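Local coordinates for protein accelerated cell death 11 (PDB 4NT1) that transfers ceramide-1-phosphate and phytoceramide-1-phosphate selectively between membranes, using the all-helical fold of the glycolipid transfer protein family, at residues A16-L21 / Q181-S186; E117-S122 / P160-L165. One frame throughout, in Å; residues are numbered along the deposited sequence.

Contact 1 (A16-L21 / Q181-S186); sequences AAFKKL and QSYVNS
In the all-helical GLTP fold, helix 10-25 and the long helix 173-199 pack side by side, and F18 and Y183 meet between them in a T-shaped (edge-to-face) aromatic pair. The short segments run nearly parallel, at 23°, with their axes 8.6 Å apart at closest approach. Y183 presents its CD1-CE1 edge to the phenyl face of F18: CE1 stands over the middle of that face, 3.8 Å from F18 CG, and the ring planes are turned 77° from each other. The two side chains leave their helices pointing the same way and lie alongside one another. With CG of Y183 anti to the backbone N (chi1 174°), the phenol swings toward helix 10-25 although its CB does not start in that direction. Its OH is hydrogen-bonded to the carbonyl O of L109 in helix 98-121, and F116 of the same helix meets the ring as well, so the phenol is held from a third helix. F18 also packs against V44 of helix 34-51, and both rings are buried. On the K19 side of the aromatic pair, the small side chain of S186 lets the backbones draw close, K19 and S186 having CA atoms 5.3 Å apart. There S186 CB sits 3.4 Å from F18 O, while S186 OG lies over the K19 backbone. Beside the exposed K19 a water spans the helices, hydrogen-bonded to S182 OG at 2.7 Å and accepting a weak bond from K19 NZ at 3.3 Å.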
ATOM      1  N   ALA A  16       1.163  -8.153  11.461  1.00 20.57           N
ATOM      2  CA  ALA A  16       2.305  -8.151  12.374  1.00 21.35           C
ATOM      3  C   ALA A  16       3.380  -7.174  11.901  1.00 20.28           C
ATOM      4  O   ALA A  16       3.943  -6.427  12.701  1.00 18.84           O
ATOM      5  CB  ALA A  16       2.898  -9.556  12.501  1.00 23.19           C
ATOM      6  N   ALA A  17       3.663  -7.191  10.599  1.00 19.66           N
ATOM      7  CA  ALA A  17       4.715  -6.343  10.051  1.00 18.99           C
ATOM      8  C   ALA A  17       4.345  -4.873  10.194  1.00 18.08           C
ATOM      9  O   ALA A  17       5.183  -4.038  10.549  1.00 19.11           O
ATOM     10  CB  ALA A  17       4.981  -6.699   8.584  1.00 19.27           C
ATOM     11  N   PHE A  18       3.085  -4.548   9.926  1.00 18.40           N
ATOM     12  CA  PHE A  18       2.675  -3.152   9.990  1.00 19.53           C
ATOM     13  C   PHE A  18       2.488  -2.628  11.411  1.00 20.23           C
ATOM     14  O   PHE A  18       2.728  -1.452  11.675  1.00 18.84           O
ATOM     15  CB  PHE A  18       1.491  -2.900   9.058  1.00 16.32           C
ATOM     16  CG  PHE A  18       1.920  -2.817   7.621  1.00 19.29           C
ATOM     17  CD1 PHE A  18       2.286  -1.596   7.063  1.00 17.20           C
ATOM     18  CD2 PHE A  18       2.038  -3.967   6.854  1.00 19.89           C
ATOM     19  CE1 PHE A  18       2.744  -1.523   5.744  1.00 19.29           C
ATOM     20  CE2 PHE A  18       2.484  -3.903   5.537  1.00 20.88           C
ATOM     21  CZ  PHE A  18       2.834  -2.680   4.981  1.00 18.34           C
ATOM     22  N   LYS A  19       2.093  -3.511  12.321  1.00 21.35           N
ATOM     23  CA  LYS A  19       2.080  -3.174  13.732  1.00 20.03           C
ATOM     24  C   LYS A  19       3.461  -2.680  14.166  1.00 19.31           C
ATOM     25  O   LYS A  19       3.579  -1.663  14.842  1.00 22.38           O
ATOM     26  CB  LYS A  19       1.646  -4.387  14.565  1.00 24.14           C
ATOM     27  CG  LYS A  19       1.581  -4.103  16.060  1.00 32.72           C
ATOM     28  CD  LYS A  19       1.097  -5.312  16.851  1.00 39.58           C
ATOM     29  CE  LYS A  19      -0.404  -5.268  17.066  1.00 49.49           C
ATOM     30  NZ  LYS A  19      -0.807  -4.140  17.951  1.00 58.62           N
ATOM     31  N   LYS A  20       4.510  -3.386  13.743  1.00 21.18           N
ATOM     32  CA  LYS A  20       5.878  -3.006  14.097  1.00 21.80           C
ATOM     33  C   LYS A  20       6.261  -1.632  13.548  1.00 19.12           C
ATOM     34  O   LYS A  20       6.907  -0.844  14.235  1.00 17.45           O
ATOM     35  CB  LYS A  20       6.887  -4.044  13.601  1.00 18.67           C
ATOM     36  CG  LYS A  20       6.831  -5.366  14.347  1.00 20.43           C
ATOM     37  CD  LYS A  20       7.810  -6.350  13.727  1.00 20.46           C
ATOM     38  CE  LYS A  20       7.716  -7.713  14.395  1.00 25.55           C
ATOM     39  NZ  LYS A  20       6.439  -8.400  14.048  1.00 27.25           N
ATOM     40  N   LEU A  21       5.873  -1.357  12.305  1.00 20.35           N
ATOM     41  CA  LEU A  21       6.145  -0.062  11.694  1.00 21.06           C
ATOM     42  C   LEU A  21       5.378   1.039  12.423  1.00 17.82           C
ATOM     43  O   LEU A  21       5.924   2.114  12.648  1.00 18.14           O
ATOM     44  CB  LEU A  21       5.822  -0.082  10.192  1.00 17.91           C
ATOM     45  CG  LEU A  21       6.789  -0.962   9.385  1.00 19.71           C
ATOM     46  CD1 LEU A  21       6.320  -1.147   7.918  1.00 21.09           C
ATOM     47  CD2 LEU A  21       8.194  -0.372   9.437  1.00 20.18           C
ATOM     48  N   GLN A 181      -8.669  -4.881  10.201  1.00 20.82           N
ATOM     49  CA  GLN A 181      -8.760  -3.697  11.043  1.00 20.89           C
ATOM     50  C   GLN A 181      -7.401  -3.360  11.661  1.00 20.36           C
ATOM     51  O   GLN A 181      -7.073  -2.197  11.871  1.00 22.47           O
ATOM     52  CB  GLN A 181      -9.795  -3.901  12.149  1.00 25.70           C
ATOM     53  CG  GLN A 181      -9.980  -2.657  13.005  1.00 26.65           C
ATOM     54  CD  GLN A 181     -10.579  -1.517  12.221  1.00 27.28           C
ATOM     55  OE1 GLN A 181      -9.953  -0.470  12.037  1.00 30.27           O
ATOM     56  NE2 GLN A 181     -11.807  -1.709  11.751  1.00 25.76           N
ATOM     57  N   SER A 182      -6.616  -4.382  11.969  1.00 18.31           N
ATOM     58  CA  SER A 182      -5.291  -4.143  12.520  1.00 19.24           C
ATOM     59  C   SER A 182      -4.434  -3.417  11.492  1.00 21.61           C
ATOM     60  O   SER A 182      -3.794  -2.411  11.808  1.00 18.66           O
ATOM     61  CB  SER A 182      -4.606  -5.448  12.907  1.00 23.25           C
ATOM     62  OG  SER A 182      -3.351  -5.172  13.518  1.00 22.18           O
ATOM     63  N   TYR A 183      -4.431  -3.927  10.258  1.00 19.54           N
ATOM     64  CA  TYR A 183      -3.693  -3.261   9.182  1.00 18.05           C
ATOM     65  C   TYR A 183      -4.163  -1.825   9.005  1.00 21.90           C
ATOM     66  O   TYR A 183      -3.355  -0.911   8.792  1.00 18.46           O
ATOM     67  CB  TYR A 183      -3.826  -3.997   7.844  1.00 17.19           C
ATOM     68  CG  TYR A 183      -3.175  -3.205   6.727  1.00 17.02           C
ATOM     69  CD1 TYR A 183      -1.797  -3.263   6.527  1.00 20.21           C
ATOM     70  CD2 TYR A 183      -3.920  -2.360   5.919  1.00 17.82           C
ATOM     71  CE1 TYR A 183      -1.186  -2.517   5.530  1.00 19.52           C
ATOM     72  CE2 TYR A 183      -3.321  -1.620   4.916  1.00 18.73           C
ATOM     73  CZ  TYR A 183      -1.951  -1.699   4.731  1.00 20.78           C
ATOM     74  OH  TYR A 183      -1.348  -0.961   3.728  1.00 19.48           O
ATOM     75  N   VAL A 184      -5.476  -1.625   9.074  1.00 19.22           N
ATOM     76  CA  VAL A 184      -6.017  -0.282   8.926  1.00 20.03           C
ATOM     77  C   VAL A 184      -5.479   0.628  10.024  1.00 22.76           C
ATOM     78  O   VAL A 184      -5.057   1.757   9.751  1.00 23.46           O
ATOM     79  CB  VAL A 184      -7.549  -0.266   8.943  1.00 20.41           C
ATOM     80  CG1 VAL A 184      -8.049   1.167   9.109  1.00 23.35           C
ATOM     81  CG2 VAL A 184      -8.089  -0.896   7.666  1.00 21.15           C
ATOM     82  N   ASN A 185      -5.482   0.134  11.260  1.00 18.98           N
ATOM     83  CA  ASN A 185      -5.011   0.933  12.400  1.00 23.27           C
ATOM     84  C   ASN A 185      -3.515   1.219  12.389  1.00 24.32           C
ATOM     85  O   ASN A 185      -3.076   2.270  12.856  1.00 21.08           O
ATOM     86  CB  ASN A 185      -5.382   0.265  13.719  1.00 23.33           C
ATOM     87  CG  ASN A 185      -6.873   0.230  13.937  1.00 25.71           C
ATOM     88  OD1 ASN A 185      -7.608   1.003  13.328  1.00 25.86           O
ATOM     89  ND2 ASN A 185      -7.326  -0.655  14.810  1.00 32.22           N
ATOM     90  N   SER A 186      -2.733   0.275  11.881  1.00 21.63           N
ATOM     91  CA  SER A 186      -1.286   0.447  11.848  1.00 18.09           C
ATOM     92  C   SER A 186      -0.850   1.283  10.650  1.00 21.93           C
ATOM     93  O   SER A 186       0.025   2.151  10.763  1.00 20.78           O
ATOM     94  CB  SER A 186      -0.584  -0.911  11.813  1.00 18.86           C
ATOM     95  OG  SER A 186      -0.769  -1.603  13.037  1.00 22.25           O
TER
HETATM   96  O   HOH W   1      -3.524  -4.077  16.017  1.00 36.92           O

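Contact 2 (E117-S122 / P160-L165)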
ATOM      1  N   GLU A 117     -10.870  -0.963   4.956  1.00 18.06           N
ATOM      2  CA  GLU A 117     -11.901  -0.172   5.617  1.00 19.47           C
ATOM      3  C   GLU A 117     -13.255  -0.432   4.958  1.00 21.39           C
ATOM      4  O   GLU A 117     -14.280  -0.569   5.631  1.00 20.83           O
ATOM      5  CB  GLU A 117     -11.581   1.326   5.527  1.00 20.48           C
ATOM      6  CG  GLU A 117     -10.510   1.815   6.498  1.00 23.99           C
ATOM      7  CD  GLU A 117     -10.043   3.241   6.198  1.00 29.20           C
ATOM      8  OE1 GLU A 117     -10.191   3.691   5.045  1.00 31.33           O
ATOM      9  OE2 GLU A 117      -9.522   3.914   7.118  1.00 32.22           O
ATOM     10  N   GLN A 118     -13.268  -0.477   3.632  1.00 19.89           N
ATOM     11  CA  GLN A 118     -14.531  -0.605   2.913  1.00 22.67           C
ATOM     12  C   GLN A 118     -15.101  -2.016   2.998  1.00 24.45           C
ATOM     13  O   GLN A 118     -16.325  -2.191   3.049  1.00 20.76           O
ATOM     14  CB  GLN A 118     -14.395  -0.152   1.458  1.00 18.18           C
ATOM     15  CG  GLN A 118     -14.136   1.350   1.318  1.00 20.53           C
ATOM     16  CD  GLN A 118     -15.331   2.172   1.745  1.00 25.99           C
ATOM     17  OE1 GLN A 118     -16.475   1.793   1.501  1.00 24.75           O
ATOM     18  NE2 GLN A 118     -15.076   3.295   2.408  1.00 34.38           N
ATOM     19  N   ILE A 119     -14.225  -3.016   3.008  1.00 21.51           N
ATOM     20  CA  ILE A 119     -14.660  -4.386   3.225  1.00 19.82           C
ATOM     21  C   ILE A 119     -15.327  -4.500   4.594  1.00 24.35           C
ATOM     22  O   ILE A 119     -16.428  -5.033   4.722  1.00 25.08           O
ATOM     23  CB  ILE A 119     -13.497  -5.382   3.103  1.00 20.17           C
ATOM     24  CG1 ILE A 119     -13.051  -5.487   1.638  1.00 18.69           C
ATOM     25  CG2 ILE A 119     -13.912  -6.743   3.635  1.00 18.56           C
ATOM     26  CD1 ILE A 119     -11.862  -6.407   1.415  1.00 20.81           C
ATOM     27  N   ILE A 120     -14.669  -3.975   5.619  1.00 20.74           N
ATOM     28  CA  ILE A 120     -15.246  -4.000   6.962  1.00 23.83           C
ATOM     29  C   ILE A 120     -16.589  -3.269   7.007  1.00 26.93           C
ATOM     30  O   ILE A 120     -17.572  -3.781   7.560  1.00 28.29           O
ATOM     31  CB  ILE A 120     -14.261  -3.417   8.002  1.00 22.15           C
ATOM     32  CG1 ILE A 120     -13.030  -4.320   8.099  1.00 22.07           C
ATOM     33  CG2 ILE A 120     -14.934  -3.298   9.371  1.00 29.60           C
ATOM     34  CD1 ILE A 120     -11.800  -3.646   8.710  1.00 27.38           C
ATOM     35  N   ALA A 121     -16.637  -2.087   6.401  1.00 21.09           N
ATOM     36  CA  ALA A 121     -17.838  -1.256   6.408  1.00 24.72           C
ATOM     37  C   ALA A 121     -18.996  -1.885   5.632  1.00 29.53           C
ATOM     38  O   ALA A 121     -20.159  -1.588   5.890  1.00 31.07           O
ATOM     39  CB  ALA A 121     -17.520   0.132   5.859  1.00 25.28           C
ATOM     40  N   SER A 122     -18.687  -2.752   4.678  1.00 26.37           N
ATOM     41  CA  SER A 122     -19.744  -3.362   3.878  1.00 30.79           C
ATOM     42  C   SER A 122     -20.100  -4.782   4.326  1.00 29.66           C
ATOM     43  O   SER A 122     -20.735  -5.523   3.582  1.00 30.80           O
ATOM     44  CB  SER A 122     -19.364  -3.352   2.397  1.00 32.86           C
ATOM     45  OG  SER A 122     -18.255  -4.200   2.176  1.00 31.49           O
ATOM     46  N   PRO A 160     -12.733 -11.606  -7.333  1.00 28.00           N
ATOM     47  CA  PRO A 160     -13.214 -12.798  -6.631  1.00 26.33           C
ATOM     48  C   PRO A 160     -14.402 -12.417  -5.751  1.00 25.87           C
ATOM     49  O   PRO A 160     -14.532 -11.252  -5.388  1.00 25.73           O
ATOM     50  CB  PRO A 160     -12.022 -13.178  -5.746  1.00 27.41           C
ATOM     51  CG  PRO A 160     -11.311 -11.880  -5.502  1.00 27.73           C
ATOM     52  CD  PRO A 160     -11.442 -11.125  -6.806  1.00 27.86           C
ATOM     53  N   THR A 161     -15.257 -13.377  -5.415  1.00 27.15           N
ATOM     54  CA  THR A 161     -16.255 -13.151  -4.376  1.00 24.88           C
ATOM     55  C   THR A 161     -15.542 -12.849  -3.061  1.00 26.93           C
ATOM     56  O   THR A 161     -14.381 -13.212  -2.875  1.00 26.74           O
ATOM     57  CB  THR A 161     -17.158 -14.379  -4.178  1.00 28.67           C
ATOM     58  OG1 THR A 161     -16.426 -15.414  -3.509  1.00 28.80           O
ATOM     59  CG2 THR A 161     -17.664 -14.894  -5.527  1.00 29.63           C
ATOM     60  N   ARG A 162     -16.237 -12.176  -2.155  1.00 25.85           N
ATOM     61  CA  ARG A 162     -15.670 -11.853  -0.857  1.00 27.45           C
ATOM     62  C   ARG A 162     -15.259 -13.137  -0.141  1.00 23.64           C
ATOM     63  O   ARG A 162     -14.173 -13.223   0.441  1.00 27.73           O
ATOM     64  CB  ARG A 162     -16.684 -11.048  -0.047  1.00 25.04           C
ATOM     65  CG  ARG A 162     -16.258 -10.698   1.359  1.00 26.91           C
ATOM     66  CD  ARG A 162     -17.370  -9.895   2.018  1.00 28.64           C
ATOM     67  NE  ARG A 162     -17.131  -9.659   3.437  1.00 32.05           N
ATOM     68  CZ  ARG A 162     -17.134  -8.457   4.005  1.00 28.38           C
ATOM     69  NH1 ARG A 162     -17.374  -7.362   3.273  1.00 24.45           N
ATOM     70  NH2 ARG A 162     -16.902  -8.356   5.308  1.00 27.12           N
ATOM     71  N   ALA A 163     -16.114 -14.152  -0.222  1.00 24.42           N
ATOM     72  CA  ALA A 163     -15.819 -15.448   0.373  1.00 22.70           C
ATOM     73  C   ALA A 163     -14.574 -16.096  -0.226  1.00 26.40           C
ATOM     74  O   ALA A 163     -13.783 -16.717   0.481  1.00 26.18           O
ATOM     75  CB  ALA A 163     -17.020 -16.380   0.244  1.00 25.78           C
ATOM     76  N   HIS A 164     -14.408 -15.958  -1.535  1.00 27.85           N
ATOM     77  CA  HIS A 164     -13.253 -16.525  -2.212  1.00 25.19           C
ATOM     78  C   HIS A 164     -11.967 -15.810  -1.787  1.00 25.04           C
ATOM     79  O   HIS A 164     -10.937 -16.449  -1.588  1.00 26.14           O
ATOM     80  CB  HIS A 164     -13.422 -16.459  -3.734  1.00 27.59           C
ATOM     81  CG  HIS A 164     -12.325 -17.142  -4.485  1.00 35.41           C
ATOM     82  ND1 HIS A 164     -11.997 -16.823  -5.785  1.00 39.66           N
ATOM     83  CD2 HIS A 164     -11.471 -18.125  -4.111  1.00 31.81           C
ATOM     84  CE1 HIS A 164     -10.990 -17.581  -6.182  1.00 43.16           C
ATOM     85  NE2 HIS A 164     -10.649 -18.376  -5.183  1.00 35.03           N
ATOM     86  N   LEU A 165     -12.031 -14.488  -1.633  1.00 29.00           N
ATOM     87  CA  LEU A 165     -10.857 -13.735  -1.169  1.00 27.39           C
ATOM     88  C   LEU A 165     -10.427 -14.209   0.218  1.00 25.45           C
ATOM     89  O   LEU A 165      -9.239 -14.426   0.481  1.00 27.20           O
ATOM     90  CB  LEU A 165     -11.120 -12.226  -1.160  1.00 25.38           C
ATOM     91  CG  LEU A 165      -9.974 -11.382  -0.587  1.00 23.13           C
ATOM     92  CD1 LEU A 165      -8.750 -11.475  -1.482  1.00 25.66           C
ATOM     93  CD2 LEU A 165     -10.364  -9.915  -0.362  1.00 24.29           C
TER
HETATM   94  O   HOH W   2     -17.819  -6.675   0.748  1.00 31.46           O
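The guanidinium group of R162 has the methyl CG2 of I119 over one face, while S122 OG and a water lie at its edge, in its plane. The methyl sits 3.4 Å above the plane, displaced toward the NH1 side rather than centred on CZ. From NH1 the main bond of the contact runs to the carbonyl O of I119, 2.9 Å long with an angle of 150° at the hydrogen; this oxygen lies somewhat out of the guanidinium plane. R162 NH2 adds a weak bond to the same I119 O at 3.4 Å, making a lopsided fork on one acceptor. The reach depends on a stretched side chain: CG is anti to the backbone N (chi1 177°) and the chain stays extended as far as NE, sliding past I119 in the opposite direction. The water accepts from R162 NH1 at 2.7 Å and donates to S122 OG at 2.9 Å, tying the arginine to the first residue beyond helix 98-121. Beside the arginine, I119 CD1 touches L165 CD2 at 4.2 Å, with L128 packed against both residues. On the other segment T161 is the N-cap of helix 162-168, its OG1 accepting from H164 N. A positive group thus meets the C-terminal end of helix 98-121, where the helix dipole should favour it, and the salt bridge from R162 NE to E173 probably balances its charge while helping to fix the guanidinium as a donor to the I119 carbonyl.

Overall arrangement
Contacts 1 and 2 have centres about 18 Å apart and are joined through helices 98-121 and 173-199. Helix 173-199, which supplies 181-186 to contact 1, packs directly on the 117-122 segment of contact 2: the Q181 side chain packs on I120, and V184 CG1 is 3.6 Å from E117 CG. In the chain, contact 1 brings the first helix against the last, and contact 2 closes a shorter excursion between them. Both are structural packing away from the ceramide-1-phosphate headgroup residues, D61, K65, R100, R104 and H144; R100 and R104 nonetheless belong to helix 98-121, whose C-terminal end enters contact 2.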